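Local coordinates for protein glycoside transferase (Listeria monocytogenes, PDB 6R2M) that probably hydrolyses glycosidic bonds of exopolysaccharide as an extracellular glycoside hydrolase, at residues S261-A266 against H300-I305; M57-E62 against K307-K312; F267-F272 against K282-L287. All coordinates share one frame; numbering follows the deposited sequence.

Contact 1. Residues S261-A266 against H300-I305; sequences STAVYA and HFFDYI
D303 reaches across to the first turn of helix 262-274 and makes the polar half of this contact. Its OD1 accepts the backbone N-H of A263 at 3.0 Å, a bent bond with 140° at the hydrogen. The donor comes from the anti side of the carboxylate, tilted 26° out of its plane. A first-turn N-H has no carbonyl one turn back to bind, and here the aspartate supplies the acceptor. OD1 is used twice, since water 1 donates to it at 2.7 Å. That water also sits 2.6 Å from S261 OG, linking the aspartate to the residue just before the helix. S261 is the N-cap: chi1 of 158° puts OG beside its own carbonyl carbon, where it accepts from V264 N. H300 plays the same role for helix 301-312, its ND1 taking the F302 N-H almost in the ring plane, so ND1 carries no proton here.

The packing part involves T262 and A263. The methyl of A263 touches D303 OD1 and, in a different direction, the F302 ring, with CB 3.6 Å from F302 CE2 in an oblique approach. T262 lies alongside the aspartate, its CB against D303 CB, while its CG2 rests 3.5 Å from the D303 carbonyl O. Beyond the pair, F302 also leans on E51 and L55 of helix 50-62, and I210 of helix 209-223 backs A263.

The short axes pass 8.7 Å apart with both helices running in roughly the same direction; the caps and the water bridge are local detail at their starts. Such roughly parallel packing is consistent with neighbouring inner helices of an (alpha/alpha)6 barrel.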
loop_
_atom_site.group_PDB
_atom_site.type_symbol
_atom_site.label_atom_id
_atom_site.label_comp_id
_atom_site.label_asym_id
_atom_site.label_seq_id
_atom_site.Cartn_x
_atom_site.Cartn_y
_atom_site.Cartn_z
ATOM N N SER A 261 -7.744 13.728 1.662
ATOM C CA SER A 261 -6.654 12.912 1.136
ATOM C C SER A 261 -7.163 12.038 0.004
ATOM O O SER A 261 -8.145 11.311 0.172
ATOM C CB SER A 261 -6.045 12.026 2.218
ATOM O OG SER A 261 -5.372 10.906 1.630
ATOM N N THR A 262 -6.491 12.116 -1.149
ATOM C CA THR A 262 -6.835 11.236 -2.261
ATOM C C THR A 262 -6.710 9.769 -1.862
ATOM O O THR A 262 -7.615 8.965 -2.116
ATOM C CB THR A 262 -5.946 11.558 -3.456
ATOM O OG1 THR A 262 -6.219 12.892 -3.891
ATOM C CG2 THR A 262 -6.227 10.603 -4.600
ATOM N N ALA A 263 -5.590 9.401 -1.225
ATOM C CA ALA A 263 -5.399 8.005 -0.845
ATOM C C ALA A 263 -6.477 7.532 0.127
ATOM O O ALA A 263 -6.943 6.391 0.028
ATOM C CB ALA A 263 -4.004 7.799 -0.255
ATOM N N VAL A 264 -6.904 8.402 1.048
ATOM C CA VAL A 264 -7.965 8.039 1.986
ATOM C C VAL A 264 -9.245 7.691 1.246
ATOM O O VAL A 264 -9.911 6.704 1.564
ATOM C CB VAL A 264 -8.190 9.166 3.004
ATOM C CG1 VAL A 264 -9.510 8.929 3.744
ATOM C CG2 VAL A 264 -7.038 9.177 3.986
ATOM N N TYR A 265 -9.602 8.475 0.226
ATOM C CA TYR A 265 -10.816 8.123 -0.511
ATOM C C TYR A 265 -10.628 6.872 -1.361
ATOM O O TYR A 265 -11.583 6.099 -1.530
ATOM C CB TYR A 265 -11.266 9.295 -1.376
ATOM C CG TYR A 265 -11.894 10.404 -0.557
ATOM C CD1 TYR A 265 -12.824 10.108 0.436
ATOM C CD2 TYR A 265 -11.573 11.737 -0.787
ATOM C CE1 TYR A 265 -13.405 11.115 1.203
ATOM C CE2 TYR A 265 -12.163 12.763 -0.032
ATOM C CZ TYR A 265 -13.080 12.434 0.960
ATOM O OH TYR A 265 -13.665 13.438 1.703
ATOM N N ALA A 266 -9.425 6.642 -1.899
ATOM C CA ALA A 266 -9.197 5.395 -2.625
ATOM C C ALA A 266 -9.355 4.194 -1.698
ATOM O O ALA A 266 -10.042 3.216 -2.036
ATOM C CB ALA A 266 -7.808 5.401 -3.265
ATOM N N HIS A 300 1.732 13.760 -4.484
ATOM C CA HIS A 300 2.601 12.622 -4.219
ATOM C C HIS A 300 2.205 11.461 -5.117
ATOM O O HIS A 300 1.022 11.211 -5.342
ATOM C CB HIS A 300 2.466 12.234 -2.756
ATOM C CG HIS A 300 3.547 11.341 -2.248
ATOM N ND1 HIS A 300 3.705 10.038 -2.675
ATOM C CD2 HIS A 300 4.496 11.550 -1.307
ATOM C CE1 HIS A 300 4.726 9.493 -2.036
ATOM N NE2 HIS A 300 5.220 10.387 -1.197
ATOM N N PHE A 301 3.209 10.763 -5.645
ATOM C CA PHE A 301 2.925 9.593 -6.471
ATOM C C PHE A 301 1.952 8.639 -5.782
ATOM O O PHE A 301 1.092 8.035 -6.438
ATOM C CB PHE A 301 4.227 8.874 -6.821
ATOM C CG PHE A 301 4.043 7.800 -7.833
ATOM C CD1 PHE A 301 3.874 8.118 -9.169
ATOM C CD2 PHE A 301 4.004 6.462 -7.442
ATOM C CE1 PHE A 301 3.689 7.100 -10.112
ATOM C CE2 PHE A 301 3.828 5.456 -8.358
ATOM C CZ PHE A 301 3.667 5.769 -9.702
ATOM N N PHE A 302 2.079 8.480 -4.460
ATOM C CA PHE A 302 1.179 7.593 -3.718
ATOM C C PHE A 302 -0.278 7.957 -3.953
ATOM O O PHE A 302 -1.118 7.075 -4.160
ATOM C CB PHE A 302 1.488 7.659 -2.226
ATOM C CG PHE A 302 0.799 6.600 -1.391
ATOM C CD1 PHE A 302 1.318 5.313 -1.300
ATOM C CD2 PHE A 302 -0.320 6.917 -0.621
ATOM C CE1 PHE A 302 0.714 4.354 -0.473
ATOM C CE2 PHE A 302 -0.918 5.969 0.187
ATOM C CZ PHE A 302 -0.404 4.688 0.269
ATOM N N ASP A 303 -0.596 9.260 -3.937
ATOM C CA ASP A 303 -1.971 9.688 -4.188
ATOM C C ASP A 303 -2.344 9.492 -5.650
ATOM O O ASP A 303 -3.418 8.965 -5.965
ATOM C CB ASP A 303 -2.145 11.157 -3.793
ATOM C CG ASP A 303 -2.153 11.367 -2.295
ATOM O OD1 ASP A 303 -2.841 10.612 -1.588
ATOM O OD2 ASP A 303 -1.462 12.298 -1.828
ATOM N N TYR A 304 -1.459 9.903 -6.556
ATOM C CA TYR A 304 -1.739 9.780 -7.979
ATOM C C TYR A 304 -2.032 8.331 -8.345
ATOM O O TYR A 304 -3.054 8.028 -8.967
ATOM C CB TYR A 304 -0.552 10.311 -8.788
ATOM C CG TYR A 304 -0.668 9.991 -10.259
ATOM C CD1 TYR A 304 -1.459 10.773 -11.095
ATOM C CD2 TYR A 304 -0.035 8.885 -10.803
ATOM C CE1 TYR A 304 -1.599 10.460 -12.432
ATOM C CE2 TYR A 304 -0.164 8.573 -12.140
ATOM C CZ TYR A 304 -0.942 9.363 -12.947
ATOM O OH TYR A 304 -1.051 9.019 -14.282
ATOM N N ILE A 305 -1.157 7.414 -7.929
ATOM C CA ILE A 305 -1.250 6.064 -8.466
ATOM C C ILE A 305 -2.331 5.257 -7.757
ATOM O O ILE A 305 -2.939 4.374 -8.367
ATOM C CB ILE A 305 0.118 5.358 -8.405
ATOM C CG1 ILE A 305 0.128 4.128 -9.317
ATOM C CG2 ILE A 305 0.525 4.991 -6.965
ATOM C CD1 ILE A 305 0.119 4.475 -10.814
HETATM O O HOH W 1 -3.050 11.729 0.826
#

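Contact 2. Residues M57-E62 against K307-K312; sequences MEYLVE and KEITLK
Y59 CG lies opposite the backbone N (chi1 180°), which carries the ring across to helix 301-312, while I309 CG1, opposite its own carbonyl carbon (chi1 -66°), comes back to meet it. Both helices run the same way, 29° apart, consistent with adjacent inner helices of an (alpha/alpha)6 barrel. The short axes come within 9.9 Å, and the ring with the isoleucine bridges much of that gap. The two chains run past one another head to tail: I309 CG1 lies at the ring edge and 3.9 Å from Y59 CB. Further out, Y59 CE1 meets E308 CB obliquely at 3.9 Å, and V22 of helix 21-29 touches both of these residues.

On another flank E58, extended beyond CG, brings OE2 to 3.9 Å from I309 CG2, the two side chains meeting at about a right angle. R105 of helix 100-116 also touches E58. E62 bends at chi2 and stops with OE2 3.7 Å from K312 O, a loose approach. K312 bends at chi2 and chi4, both away from staggered values, and lays its amine near the tyrosine ring plane. The modelled hydrogen bond from K312 NZ to Y59 OH is suspiciously short at 2.5 Å, which leaves the exact amine position doubtful.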
loop_
_atom_site.group_PDB
_atom_site.type_symbol
_atom_site.label_atom_id
_atom_site.label_comp_id
_atom_site.label_asym_id
_atom_site.label_seq_id
_atom_site.Cartn_x
_atom_site.Cartn_y
_atom_site.Cartn_z
ATOM N N MET A 57 4.071 -1.237 -10.357
ATOM C CA MET A 57 3.988 -2.636 -10.778
ATOM C C MET A 57 2.577 -3.184 -10.627
ATOM O O MET A 57 2.085 -3.898 -11.510
ATOM C CB MET A 57 4.968 -3.479 -9.971
ATOM C CG MET A 57 6.400 -3.247 -10.391
ATOM S SD MET A 57 7.646 -3.973 -9.284
ATOM C CE MET A 57 7.218 -5.723 -9.400
ATOM N N GLU A 58 1.927 -2.881 -9.497
ATOM C CA GLU A 58 0.551 -3.316 -9.279
ATOM C C GLU A 58 -0.366 -2.790 -10.381
ATOM O O GLU A 58 -1.165 -3.543 -10.959
ATOM C CB GLU A 58 0.103 -2.843 -7.894
ATOM C CG GLU A 58 -1.284 -3.257 -7.508
ATOM C CD GLU A 58 -1.618 -2.865 -6.075
ATOM O OE1 GLU A 58 -0.681 -2.707 -5.262
ATOM O OE2 GLU A 58 -2.818 -2.733 -5.754
ATOM N N TYR A 59 -0.254 -1.496 -10.696
ATOM C CA TYR A 59 -1.051 -0.907 -11.762
ATOM C C TYR A 59 -0.793 -1.598 -13.098
ATOM O O TYR A 59 -1.732 -1.883 -13.846
ATOM C CB TYR A 59 -0.762 0.597 -11.870
ATOM C CG TYR A 59 -1.568 1.247 -12.965
ATOM C CD1 TYR A 59 -2.875 1.665 -12.722
ATOM C CD2 TYR A 59 -1.053 1.385 -14.248
ATOM C CE1 TYR A 59 -3.637 2.243 -13.715
ATOM C CE2 TYR A 59 -1.813 1.964 -15.266
ATOM C CZ TYR A 59 -3.104 2.387 -14.991
ATOM O OH TYR A 59 -3.882 2.940 -16.003
ATOM N N LEU A 60 0.474 -1.878 -13.413
ATOM C CA LEU A 60 0.809 -2.428 -14.721
ATOM C C LEU A 60 0.248 -3.829 -14.914
ATOM O O LEU A 60 -0.117 -4.189 -16.036
ATOM C CB LEU A 60 2.328 -2.414 -14.906
ATOM C CG LEU A 60 2.858 -0.983 -14.935
ATOM C CD1 LEU A 60 4.359 -1.014 -14.813
ATOM C CD2 LEU A 60 2.413 -0.170 -16.180
ATOM N N VAL A 61 0.159 -4.627 -13.846
ATOM C CA VAL A 61 -0.519 -5.917 -13.961
ATOM C C VAL A 61 -1.998 -5.706 -14.239
ATOM O O VAL A 61 -2.590 -6.394 -15.085
ATOM C CB VAL A 61 -0.294 -6.765 -12.696
ATOM C CG1 VAL A 61 -1.128 -8.060 -12.761
ATOM C CG2 VAL A 61 1.169 -7.100 -12.541
ATOM N N GLU A 62 -2.611 -4.731 -13.556
ATOM C CA GLU A 62 -4.037 -4.483 -13.727
ATOM C C GLU A 62 -4.367 -4.087 -15.164
ATOM O O GLU A 62 -5.408 -4.491 -15.697
ATOM C CB GLU A 62 -4.505 -3.401 -12.742
ATOM C CG GLU A 62 -5.988 -3.089 -12.801
ATOM C CD GLU A 62 -6.870 -4.284 -12.462
ATOM O OE1 GLU A 62 -6.447 -5.158 -11.668
ATOM O OE2 GLU A 62 -8.000 -4.339 -13.001
ATOM N N LYS A 307 -5.172 6.508 -6.800
ATOM C CA LYS A 307 -6.393 6.880 -7.496
ATOM C C LYS A 307 -6.518 6.104 -8.808
ATOM O O LYS A 307 -7.581 5.536 -9.086
ATOM C CB LYS A 307 -6.445 8.399 -7.724
ATOM C CG LYS A 307 -7.634 8.835 -8.563
ATOM C CD LYS A 307 -7.825 10.335 -8.533
ATOM C CE LYS A 307 -9.024 10.723 -9.375
ATOM N NZ LYS A 307 -9.324 12.182 -9.391
ATOM N N GLU A 308 -5.430 6.014 -9.591
ATOM C CA GLU A 308 -5.515 5.298 -10.862
ATOM C C GLU A 308 -5.821 3.821 -10.646
ATOM O O GLU A 308 -6.645 3.249 -11.365
ATOM C CB GLU A 308 -4.228 5.457 -11.663
ATOM C CG GLU A 308 -3.947 6.890 -12.089
ATOM C CD GLU A 308 -5.077 7.508 -12.893
ATOM O OE1 GLU A 308 -5.746 6.787 -13.661
ATOM O OE2 GLU A 308 -5.280 8.736 -12.764
ATOM N N ILE A 309 -5.166 3.185 -9.665
ATOM C CA ILE A 309 -5.432 1.768 -9.411
ATOM C C ILE A 309 -6.882 1.556 -9.003
ATOM O O ILE A 309 -7.564 0.660 -9.512
ATOM C CB ILE A 309 -4.488 1.226 -8.330
ATOM C CG1 ILE A 309 -3.044 1.225 -8.824
ATOM C CG2 ILE A 309 -4.931 -0.202 -7.898
ATOM C CD1 ILE A 309 -2.051 0.947 -7.730
ATOM N N THR A 310 -7.370 2.371 -8.062
ATOM C CA THR A 310 -8.706 2.134 -7.512
ATOM C C THR A 310 -9.789 2.384 -8.555
ATOM O O THR A 310 -10.795 1.668 -8.598
ATOM C CB THR A 310 -8.917 3.005 -6.265
ATOM O OG1 THR A 310 -8.036 2.572 -5.225
ATOM C CG2 THR A 310 -10.351 2.922 -5.763
ATOM N N LEU A 311 -9.605 3.378 -9.419
ATOM C CA LEU A 311 -10.610 3.613 -10.449
ATOM C C LEU A 311 -10.567 2.564 -11.556
ATOM O O LEU A 311 -11.540 2.429 -12.304
ATOM C CB LEU A 311 -10.446 5.015 -11.026
ATOM C CG LEU A 311 -10.858 6.129 -10.050
ATOM C CD1 LEU A 311 -10.716 7.483 -10.720
ATOM C CD2 LEU A 311 -12.282 5.919 -9.547
ATOM N N LYS A 312 -9.477 1.802 -11.667
ATOM C CA LYS A 312 -9.431 0.717 -12.639
ATOM C C LYS A 312 -9.866 -0.621 -12.065
ATOM O O LYS A 312 -10.312 -1.490 -12.825
ATOM C CB LYS A 312 -8.019 0.574 -13.208
ATOM C CG LYS A 312 -7.696 1.624 -14.240
ATOM C CD LYS A 312 -7.371 1.028 -15.600
ATOM C CE LYS A 312 -7.048 2.129 -16.594
ATOM N NZ LYS A 312 -6.373 3.284 -15.938
#

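Contact 3. Residues F267-F272 against K282-L287; sequences FLTQYF and KITKEL
T269 and T284 meet where the two helices come nearest, their CA atoms 5.5 Å apart, and their hydroxyls approach to 2.9 Å, OG1 to OG1. T269 has OG1 beside its own backbone N (chi1 -62°), which also turns it back along its helix to bond the carbonyl of Y265. T284 takes the less roomy choice: chi1 of 61° sets OG1 between its backbone N and carbonyl carbon. From there the hydroxyl has weak bonds to the carbonyls of N280 and G281 as well as its neighbour across the gap, so which acceptor takes its proton is not settled. Both threonines are buried, and backbone oxygens on both helices lie within reach of the hydroxyls.

The same torsion aims the T284 methyl at apolar partners. CG2 sits near the plane of the F272 ring, at its edge, 3.7 Å from CE2, and the two side chains cross at about a right angle. T284 OG1 is also at that edge, 3.8 Å from F272 CD2. F272 thus turns its ring edge to this site, and L238 of helix 228-241 touches both the ring and the threonine. L268 adds its CB, 4.0 Å from T284 CG2. At the outer margin K285 offers just its CB to T269 CG2, at 4.3 Å; the rest of its chain, turned at its end, leads away to a salt bridge with E289.

With small threonines at the crossing, the axes close to 8.3 Å. Their directions differ by 161°, and residues 275-277 join them directly: this is an antiparallel helical hairpin, the building unit of alpha/alpha barrel folds.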
loop_
_atom_site.group_PDB
_atom_site.type_symbol
_atom_site.label_atom_id
_atom_site.label_comp_id
_atom_site.label_asym_id
_atom_site.label_seq_id
_atom_site.Cartn_x
_atom_site.Cartn_y
_atom_site.Cartn_z
ATOM N N PHE A 267 -8.785 4.275 -0.495
ATOM C CA PHE A 267 -8.880 3.147 0.427
ATOM C C PHE A 267 -10.277 3.015 1.021
ATOM O O PHE A 267 -10.718 1.892 1.262
ATOM C CB PHE A 267 -7.838 3.278 1.528
ATOM C CG PHE A 267 -6.427 3.205 1.023
ATOM C CD1 PHE A 267 -6.137 2.599 -0.185
ATOM C CD2 PHE A 267 -5.397 3.767 1.751
ATOM C CE1 PHE A 267 -4.834 2.549 -0.657
ATOM C CE2 PHE A 267 -4.098 3.717 1.303
ATOM C CZ PHE A 267 -3.808 3.103 0.082
ATOM N N LEU A 268 -10.987 4.131 1.248
ATOM C CA LEU A 268 -12.389 4.039 1.666
ATOM C C LEU A 268 -13.237 3.332 0.619
ATOM O O LEU A 268 -14.106 2.520 0.958
ATOM C CB LEU A 268 -12.959 5.430 1.919
ATOM C CG LEU A 268 -12.678 6.035 3.275
ATOM C CD1 LEU A 268 -12.992 7.512 3.209
ATOM C CD2 LEU A 268 -13.560 5.340 4.311
ATOM N N THR A 269 -13.035 3.666 -0.655
ATOM C CA THR A 269 -13.786 3.026 -1.720
ATOM C C THR A 269 -13.538 1.523 -1.725
ATOM O O THR A 269 -14.487 0.731 -1.783
ATOM C CB THR A 269 -13.412 3.680 -3.046
ATOM O OG1 THR A 269 -13.791 5.064 -2.978
ATOM C CG2 THR A 269 -14.122 3.008 -4.209
ATOM N N GLN A 270 -12.266 1.115 -1.601
ATOM C CA GLN A 270 -11.927 -0.305 -1.503
ATOM C C GLN A 270 -12.564 -0.951 -0.279
ATOM O O GLN A 270 -13.091 -2.067 -0.358
ATOM C CB GLN A 270 -10.410 -0.489 -1.439
ATOM C CG GLN A 270 -9.682 0.020 -2.658
ATOM C CD GLN A 270 -8.169 0.002 -2.479
ATOM O OE1 GLN A 270 -7.627 -0.821 -1.747
ATOM N NE2 GLN A 270 -7.487 0.926 -3.143
ATOM N N TYR A 271 -12.525 -0.257 0.857
ATOM C CA TYR A 271 -13.045 -0.802 2.106
ATOM C C TYR A 271 -14.559 -0.978 2.045
ATOM O O TYR A 271 -15.098 -2.025 2.442
ATOM C CB TYR A 271 -12.646 0.136 3.249
ATOM C CG TYR A 271 -13.358 -0.076 4.575
ATOM C CD1 TYR A 271 -12.851 -0.968 5.512
ATOM C CD2 TYR A 271 -14.509 0.645 4.895
ATOM C CE1 TYR A 271 -13.464 -1.138 6.735
ATOM C CE2 TYR A 271 -15.141 0.473 6.112
ATOM C CZ TYR A 271 -14.616 -0.421 7.022
ATOM O OH TYR A 271 -15.254 -0.586 8.227
ATOM N N PHE A 272 -15.270 0.034 1.546
ATOM C CA PHE A 272 -16.720 -0.081 1.480
ATOM C C PHE A 272 -17.134 -1.161 0.493
ATOM O O PHE A 272 -18.088 -1.897 0.744
ATOM C CB PHE A 272 -17.329 1.278 1.114
ATOM C CG PHE A 272 -17.375 2.242 2.259
ATOM C CD1 PHE A 272 -17.707 1.806 3.536
ATOM C CD2 PHE A 272 -17.084 3.592 2.067
ATOM C CE1 PHE A 272 -17.767 2.711 4.594
ATOM C CE2 PHE A 272 -17.148 4.486 3.122
ATOM C CZ PHE A 272 -17.480 4.043 4.387
ATOM N N LYS A 282 -20.166 4.097 -3.400
ATOM C CA LYS A 282 -20.495 5.058 -4.455
ATOM C C LYS A 282 -20.151 6.481 -4.029
ATOM O O LYS A 282 -19.602 7.265 -4.819
ATOM C CB LYS A 282 -21.982 4.968 -4.797
ATOM C CG LYS A 282 -22.408 3.711 -5.525
ATOM C CD LYS A 282 -23.899 3.760 -5.864
ATOM C CE LYS A 282 -24.650 2.595 -5.228
ATOM N NZ LYS A 282 -25.065 1.563 -6.225
ATOM N N ILE A 283 -20.489 6.835 -2.787
ATOM C CA ILE A 283 -20.206 8.174 -2.274
ATOM C C ILE A 283 -18.711 8.454 -2.275
ATOM O O ILE A 283 -18.273 9.535 -2.678
ATOM C CB ILE A 283 -20.815 8.338 -0.870
ATOM C CG1 ILE A 283 -22.348 8.322 -0.991
ATOM C CG2 ILE A 283 -20.328 9.631 -0.228
ATOM C CD1 ILE A 283 -23.067 8.205 0.341
ATOM N N THR A 284 -17.901 7.491 -1.840
ATOM C CA THR A 284 -16.477 7.772 -1.763
ATOM C C THR A 284 -15.791 7.637 -3.115
ATOM O O THR A 284 -14.732 8.238 -3.315
ATOM C CB THR A 284 -15.800 6.875 -0.722
ATOM O OG1 THR A 284 -15.945 5.491 -1.078
ATOM C CG2 THR A 284 -16.429 7.099 0.664
ATOM N N LYS A 285 -16.355 6.857 -4.043
ATOM C CA LYS A 285 -15.845 6.884 -5.407
ATOM C C LYS A 285 -15.995 8.277 -6.010
ATOM O O LYS A 285 -15.071 8.786 -6.653
ATOM C CB LYS A 285 -16.557 5.840 -6.269
ATOM C CG LYS A 285 -16.010 5.782 -7.694
ATOM C CD LYS A 285 -16.452 4.518 -8.404
ATOM C CE LYS A 285 -15.619 4.252 -9.658
ATOM N NZ LYS A 285 -16.048 5.084 -10.813
ATOM N N GLU A 286 -17.149 8.916 -5.799
ATOM C CA GLU A 286 -17.332 10.268 -6.324
ATOM C C GLU A 286 -16.391 11.256 -5.643
ATOM O O GLU A 286 -15.903 12.190 -6.290
ATOM C CB GLU A 286 -18.782 10.711 -6.163
ATOM C CG GLU A 286 -19.772 9.884 -6.966
ATOM C CD GLU A 286 -21.163 10.487 -6.962
ATOM O OE1 GLU A 286 -21.277 11.716 -6.780
ATOM O OE2 GLU A 286 -22.145 9.731 -7.137
ATOM N N LEU A 287 -16.112 11.059 -4.349
ATOM C CA LEU A 287 -15.158 11.922 -3.662
ATOM C C LEU A 287 -13.748 11.713 -4.198
ATOM O O LEU A 287 -12.969 12.669 -4.305
ATOM C CB LEU A 287 -15.223 11.667 -2.153
ATOM C CG LEU A 287 -16.458 12.296 -1.480
ATOM C CD1 LEU A 287 -16.715 11.708 -0.089
ATOM C CD2 LEU A 287 -16.273 13.811 -1.365
#

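Overall arrangement
Two helices tie the contacts together: 301-312 serves contacts 1 and 2, and 262-274 serves contacts 1 and 3. Along the chain, contact 3 nests inside the loop closed by contact 1, which nests inside that of contact 2. The centres of contacts 1 and 2 lie about 12 Å apart, as do those of 1 and 3, with about 15 Å between 2 and 3. They also touch. T310 OG1 probably hydrogen-bonds Q270 NE2 at 2.7 Å, F302 CZ packs on F267 CZ at 3.8 Å, and A266 CB meets T310 OG1 at 3.4 Å. Helix 50-62 is thus linked through 301-312 to 262-274, with 278-290 packed antiparallel against the last.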